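Local coordinates for 6b protein (Agrobacterium vitis, PDB 3AQ2) that probably acts as a toxin-like effector with an ADP-ribosylation fold, disturbing plant cell proliferation, with a link to the host miRNA machinery, at residues 57-71 against 129-142. Sequence-based numbering, arbitrary orientation.
Sequences EYLLSDQRLTYVYVD and STNGFFLAILMSQL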
loop_
_atom_site.group_PDB
_atom_site.type_symbol
_atom_site.label_atom_id
_atom_site.label_comp_id
_atom_site.label_asym_id
_atom_site.label_seq_id
_atom_site.Cartn_x
_atom_site.Cartn_y
_atom_site.Cartn_z
ATOM N N GLU A 57 -14.262 5.879 4.924
ATOM C CA GLU A 57 -12.804 5.802 4.722
ATOM C C GLU A 57 -12.331 6.849 3.716
ATOM O O GLU A 57 -12.902 6.964 2.628
ATOM C CB GLU A 57 -12.382 4.401 4.276
ATOM C CG GLU A 57 -10.871 4.198 4.331
ATOM C CD GLU A 57 -10.433 2.738 4.209
ATOM O OE1 GLU A 57 -11.280 1.861 3.935
ATOM O OE2 GLU A 57 -9.226 2.484 4.407
ATOM N N TYR A 58 -11.294 7.606 4.071
ATOM C CA TYR A 58 -10.779 8.640 3.172
ATOM C C TYR A 58 -9.258 8.634 3.136
ATOM O O TYR A 58 -8.615 8.344 4.145
ATOM C CB TYR A 58 -11.305 10.028 3.577
ATOM C CG TYR A 58 -10.873 10.473 4.962
ATOM C CD1 TYR A 58 -9.641 11.087 5.153
ATOM C CD2 TYR A 58 -11.701 10.294 6.074
ATOM C CE1 TYR A 58 -9.221 11.506 6.412
ATOM C CE2 TYR A 58 -11.284 10.711 7.354
ATOM C CZ TYR A 58 -10.038 11.310 7.502
ATOM O OH TYR A 58 -9.583 11.738 8.738
ATOM N N LEU A 59 -8.699 8.914 1.964
ATOM C CA LEU A 59 -7.256 9.028 1.816
ATOM C C LEU A 59 -6.832 10.429 2.160
ATOM O O LEU A 59 -7.502 11.401 1.803
ATOM C CB LEU A 59 -6.805 8.734 0.377
ATOM C CG LEU A 59 -7.246 7.439 -0.298
ATOM C CD1 LEU A 59 -6.578 7.331 -1.664
ATOM C CD2 LEU A 59 -6.914 6.234 0.552
ATOM N N LEU A 60 -5.677 10.504 2.818
ATOM C CA LEU A 60 -5.004 11.754 3.097
ATOM C C LEU A 60 -3.862 11.818 2.087
ATOM O O LEU A 60 -2.886 11.083 2.204
ATOM C CB LEU A 60 -4.463 11.752 4.538
ATOM C CG LEU A 60 -5.424 11.535 5.726
ATOM C CD1 LEU A 60 -5.979 10.120 5.776
ATOM C CD2 LEU A 60 -4.712 11.828 7.032
ATOM N N SER A 61 -4.005 12.660 1.072
ATOM C CA SER A 61 -3.052 12.654 -0.037
ATOM C C SER A 61 -1.892 13.639 0.135
ATOM O O SER A 61 -0.957 13.638 -0.670
ATOM C CB SER A 61 -3.771 12.927 -1.349
ATOM O OG SER A 61 -4.449 14.158 -1.275
ATOM N N ASP A 62 -1.966 14.470 1.177
ATOM C CA ASP A 62 -0.846 15.332 1.586
ATOM C C ASP A 62 0.136 14.561 2.469
ATOM O O ASP A 62 0.491 15.002 3.578
ATOM C CB ASP A 62 -1.348 16.546 2.361
ATOM C CG ASP A 62 -1.990 17.586 1.478
ATOM O OD1 ASP A 62 -1.698 17.619 0.260
ATOM O OD2 ASP A 62 -2.782 18.391 2.011
ATOM N N GLN A 63 0.558 13.402 1.992
ATOM C CA GLN A 63 1.613 12.659 2.656
ATOM C C GLN A 63 2.374 11.908 1.587
ATOM O O GLN A 63 1.951 11.882 0.433
ATOM C CB GLN A 63 1.048 11.706 3.719
ATOM C CG GLN A 63 0.205 10.556 3.169
ATOM C CD GLN A 63 -0.387 9.674 4.258
ATOM O OE1 GLN A 63 -1.601 9.422 4.273
ATOM N NE2 GLN A 63 0.458 9.206 5.178
ATOM N N ARG A 64 3.505 11.331 1.970
ATOM C CA ARG A 64 4.320 10.565 1.040
ATOM C C ARG A 64 3.661 9.222 0.764
ATOM O O ARG A 64 2.834 8.746 1.549
ATOM C CB ARG A 64 5.726 10.362 1.608
ATOM C CG ARG A 64 6.470 11.663 1.823
ATOM C CD ARG A 64 7.833 11.439 2.451
ATOM N NE ARG A 64 7.725 10.829 3.775
ATOM C CZ ARG A 64 8.756 10.616 4.589
ATOM N NH1 ARG A 64 9.985 10.974 4.228
ATOM N NH2 ARG A 64 8.551 10.052 5.768
ATOM N N LEU A 65 4.045 8.613 -0.351
ATOM C CA LEU A 65 3.631 7.255 -0.655
ATOM C C LEU A 65 4.159 6.270 0.380
ATOM O O LEU A 65 5.263 6.444 0.929
ATOM C CB LEU A 65 4.149 6.843 -2.033
ATOM C CG LEU A 65 3.644 7.630 -3.243
ATOM C CD1 LEU A 65 4.389 7.175 -4.487
ATOM C CD2 LEU A 65 2.128 7.457 -3.430
ATOM N N THR A 66 3.371 5.236 0.637
ATOM C CA THR A 66 3.864 4.043 1.340
ATOM C C THR A 66 3.625 2.820 0.459
ATOM O O THR A 66 2.921 2.905 -0.563
ATOM C CB THR A 66 3.250 3.873 2.747
ATOM O OG1 THR A 66 1.819 3.886 2.658
ATOM C CG2 THR A 66 3.719 5.015 3.677
ATOM N N TYR A 67 4.195 1.692 0.861
ATOM C CA TYR A 67 4.304 0.529 -0.025
ATOM C C TYR A 67 3.710 -0.717 0.596
ATOM O O TYR A 67 3.951 -1.012 1.773
ATOM C CB TYR A 67 5.779 0.314 -0.429
ATOM C CG TYR A 67 6.333 1.571 -1.069
ATOM C CD1 TYR A 67 7.002 2.536 -0.315
ATOM C CD2 TYR A 67 6.133 1.815 -2.425
ATOM C CE1 TYR A 67 7.470 3.713 -0.914
ATOM C CE2 TYR A 67 6.596 2.981 -3.025
ATOM C CZ TYR A 67 7.255 3.922 -2.270
ATOM O OH TYR A 67 7.726 5.072 -2.872
ATOM N N VAL A 68 2.913 -1.429 -0.196
ATOM C CA VAL A 68 2.401 -2.741 0.202
ATOM C C VAL A 68 3.058 -3.743 -0.745
ATOM O O VAL A 68 2.822 -3.724 -1.947
ATOM C CB VAL A 68 0.852 -2.836 0.148
ATOM C CG1 VAL A 68 0.395 -4.251 0.454
ATOM C CG2 VAL A 68 0.228 -1.846 1.141
ATOM N N TYR A 69 3.917 -4.591 -0.183
ATOM C CA TYR A 69 4.685 -5.538 -0.981
ATOM C C TYR A 69 3.863 -6.775 -1.345
ATOM O O TYR A 69 3.093 -7.292 -0.525
ATOM C CB TYR A 69 5.999 -5.875 -0.263
ATOM C CG TYR A 69 6.901 -4.665 -0.248
ATOM C CD1 TYR A 69 6.930 -3.787 0.847
ATOM C CD2 TYR A 69 7.663 -4.343 -1.374
ATOM C CE1 TYR A 69 7.741 -2.647 0.830
ATOM C CE2 TYR A 69 8.476 -3.205 -1.399
ATOM C CZ TYR A 69 8.513 -2.367 -0.305
ATOM O OH TYR A 69 9.314 -1.246 -0.371
ATOM N N VAL A 70 4.008 -7.222 -2.594
ATOM C CA VAL A 70 3.162 -8.294 -3.148
ATOM C C VAL A 70 3.948 -9.112 -4.187
ATOM O O VAL A 70 5.056 -8.731 -4.579
ATOM C CB VAL A 70 1.878 -7.724 -3.830
ATOM C CG1 VAL A 70 1.000 -6.975 -2.829
ATOM C CG2 VAL A 70 2.247 -6.795 -4.996
ATOM N N ASP A 71 3.374 -10.231 -4.616
ATOM C CA ASP A 71 3.913 -11.000 -5.741
ATOM C C ASP A 71 3.390 -10.414 -7.069
ATOM O O ASP A 71 2.499 -9.559 -7.051
ATOM C CB ASP A 71 3.476 -12.443 -5.593
ATOM C CG ASP A 71 1.982 -12.570 -5.599
ATOM O OD1 ASP A 71 1.360 -12.322 -4.542
ATOM O OD2 ASP A 71 1.431 -12.891 -6.670
ATOM N N SER A 129 9.456 -14.431 -2.898
ATOM C CA SER A 129 8.616 -14.275 -4.096
ATOM C C SER A 129 7.342 -13.478 -3.756
ATOM O O SER A 129 6.754 -12.807 -4.618
ATOM C CB SER A 129 8.253 -15.630 -4.706
ATOM O OG SER A 129 7.363 -16.338 -3.861
ATOM N N THR A 130 6.945 -13.516 -2.484
ATOM C CA THR A 130 5.723 -12.838 -2.049
ATOM C C THR A 130 5.855 -11.310 -1.933
ATOM O O THR A 130 4.863 -10.611 -1.711
ATOM C CB THR A 130 5.243 -13.378 -0.693
ATOM O OG1 THR A 130 6.227 -13.082 0.301
ATOM C CG2 THR A 130 5.015 -14.891 -0.762
ATOM N N ASN A 131 7.081 -10.798 -2.066
ATOM C CA ASN A 131 7.322 -9.352 -2.004
ATOM C C ASN A 131 8.227 -8.820 -3.125
ATOM O O ASN A 131 8.851 -7.771 -2.963
ATOM C CB ASN A 131 7.829 -8.915 -0.619
ATOM C CG ASN A 131 9.140 -9.588 -0.223
ATOM O OD1 ASN A 131 9.123 -10.680 0.317
ATOM N ND2 ASN A 131 10.272 -8.916 -0.461
ATOM N N GLY A 132 8.271 -9.538 -4.252
ATOM C CA GLY A 132 9.092 -9.133 -5.397
ATOM C C GLY A 132 8.560 -7.920 -6.137
ATOM O O GLY A 132 9.274 -7.348 -6.958
ATOM N N PHE A 133 7.294 -7.567 -5.876
ATOM C CA PHE A 133 6.617 -6.429 -6.508
ATOM C C PHE A 133 5.973 -5.546 -5.445
ATOM O O PHE A 133 6.023 -5.873 -4.260
ATOM C CB PHE A 133 5.578 -6.933 -7.524
ATOM C CG PHE A 133 6.210 -7.532 -8.745
ATOM C CD1 PHE A 133 6.848 -8.771 -8.670
ATOM C CD2 PHE A 133 6.255 -6.822 -9.947
ATOM C CE1 PHE A 133 7.503 -9.313 -9.791
ATOM C CE2 PHE A 133 6.905 -7.358 -11.072
ATOM C CZ PHE A 133 7.520 -8.612 -10.990
ATOM N N PHE A 134 5.402 -4.417 -5.846
ATOM C CA PHE A 134 4.793 -3.534 -4.847
ATOM C C PHE A 134 3.603 -2.784 -5.401
ATOM O O PHE A 134 3.489 -2.559 -6.611
ATOM C CB PHE A 134 5.820 -2.516 -4.305
ATOM C CG PHE A 134 6.278 -1.499 -5.336
ATOM C CD1 PHE A 134 5.563 -0.306 -5.533
ATOM C CD2 PHE A 134 7.413 -1.737 -6.113
ATOM C CE1 PHE A 134 5.969 0.642 -6.498
ATOM C CE2 PHE A 134 7.841 -0.792 -7.079
ATOM C CZ PHE A 134 7.123 0.388 -7.276
ATOM N N LEU A 135 2.742 -2.384 -4.475
ATOM C CA LEU A 135 1.680 -1.417 -4.710
ATOM C C LEU A 135 2.067 -0.160 -3.933
ATOM O O LEU A 135 2.366 -0.229 -2.742
ATOM C CB LEU A 135 0.348 -1.969 -4.174
ATOM C CG LEU A 135 -0.097 -3.312 -4.774
ATOM C CD1 LEU A 135 -1.297 -3.863 -4.017
ATOM C CD2 LEU A 135 -0.398 -3.144 -6.249
ATOM N N ALA A 136 2.094 0.981 -4.609
ATOM C CA ALA A 136 2.340 2.261 -3.950
ATOM C C ALA A 136 1.000 2.928 -3.666
ATOM O O ALA A 136 0.161 3.078 -4.566
ATOM C CB ALA A 136 3.235 3.138 -4.825
ATOM N N ILE A 137 0.797 3.321 -2.407
ATOM C CA ILE A 137 -0.481 3.875 -1.983
ATOM C C ILE A 137 -0.322 5.142 -1.168
ATOM O O ILE A 137 0.757 5.416 -0.623
ATOM C CB ILE A 137 -1.292 2.866 -1.116
ATOM C CG1 ILE A 137 -0.522 2.502 0.174
ATOM C CG2 ILE A 137 -1.722 1.634 -1.953
ATOM C CD1 ILE A 137 -1.420 1.826 1.227
ATOM N N LEU A 138 -1.399 5.917 -1.120
ATOM C CA LEU A 138 -1.581 6.923 -0.087
ATOM C C LEU A 138 -2.542 6.315 0.927
ATOM O O LEU A 138 -3.578 5.739 0.561
ATOM C CB LEU A 138 -2.136 8.212 -0.689
ATOM C CG LEU A 138 -1.076 8.927 -1.532
ATOM C CD1 LEU A 138 -1.729 9.904 -2.487
ATOM C CD2 LEU A 138 -0.045 9.643 -0.651
ATOM N N MET A 139 -2.165 6.385 2.201
ATOM C CA MET A 139 -2.921 5.704 3.252
ATOM C C MET A 139 -4.142 6.503 3.707
ATOM O O MET A 139 -4.122 7.743 3.750
ATOM C CB MET A 139 -2.020 5.442 4.458
ATOM C CG MET A 139 -0.969 4.386 4.170
ATOM S SD MET A 139 0.162 4.164 5.553
ATOM C CE MET A 139 0.811 5.827 5.702
ATOM N N SER A 140 -5.202 5.765 4.030
ATOM C CA SER A 140 -6.408 6.335 4.608
ATOM C C SER A 140 -6.227 6.601 6.106
ATOM O O SER A 140 -5.196 6.256 6.690
ATOM C CB SER A 140 -7.567 5.365 4.415
ATOM O OG SER A 140 -7.408 4.274 5.302
ATOM N N GLN A 141 -7.244 7.179 6.735
ATOM C CA GLN A 141 -7.153 7.483 8.161
ATOM C C GLN A 141 -7.196 6.202 9.006
ATOM O O GLN A 141 -6.913 6.239 10.204
ATOM C CB GLN A 141 -8.222 8.492 8.598
ATOM C CG GLN A 141 -9.566 7.884 9.027
ATOM C CD GLN A 141 -10.495 7.504 7.865
ATOM O OE1 GLN A 141 -10.059 7.200 6.753
ATOM N NE2 GLN A 141 -11.790 7.500 8.148
ATOM N N LEU A 142 -7.533 5.077 8.376
ATOM C CA LEU A 142 -7.601 3.798 9.095
ATOM C C LEU A 142 -6.242 3.124 9.266
ATOM O O LEU A 142 -6.132 2.109 9.967
ATOM C CB LEU A 142 -8.602 2.848 8.438
ATOM C CG LEU A 142 -10.034 3.366 8.315
ATOM C CD1 LEU A 142 -10.878 2.317 7.635
ATOM C CD2 LEU A 142 -10.627 3.730 9.672
HETATM O O HOH W 1 0.780 6.852 2.364
HETATM O O HOH W 2 2.455 -12.075 -2.208
#
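With CG of Gln141 lodged between its own backbone N and carbonyl carbon (chi1 88°) and the chain folded back at chi2, the amide of Gln141 is laid over one face of the Tyr58 ring. The two planes are 22° apart. From there Gln141 OE1 accepts from Tyr58 N at 3.0 Å in an almost straight bond, while NE2 is tied to the carbonyl of Asp56, so both ends of the amide fix its rotation. Next door, the extended Glu57 side chain brings OE2 to 2.7 Å from Ser140 OG, which donates to the anti lone pair; the same OG takes the N-H of Leu142 in an ST turn. OE1 of Glu57 forms a salt bridge to Arg161. Met139 reaches across Thr66, its SD 3.3 Å from Thr66 OG1. Beside them, water 1 is gripped four ways, by Arg64 O, Thr66 OG1, the N-H of Met139 and, weakly, Ile137 O, bridging the two chains just beyond the Thr66-Ile137 pair.

Strands 66-70 and 133-137 then run antiparallel within the mixed sheet of this ADP-ribosylation fold; on its other side strand 66-70 meets Thr96 by a backbone hydrogen bond at Tyr67. Thr66, Val68 and Val70 form the hydrogen-bonded pairs with Ile137, Leu135 and Phe133, and their side chains share one face, where helix 72-81 packs on Val70 and Leu135. The other face carries Tyr67, Ala136, Tyr69 and Phe134: Tyr67 turns its edge to the face of Phe134 in an offset edge-to-face pair, centroids 5.7 Å apart and planes at 82°. A classic beta bulge, Gly132 and Phe133 against Val70, ends the pairing; Phe133 N donates to Val70 O at 2.8 Å. Just beyond, water 2 links Asp71 OD1, also hydrogen-bonded to Thr74 OG1, to Thr130 O, and Asp71 N-caps helix 72-81.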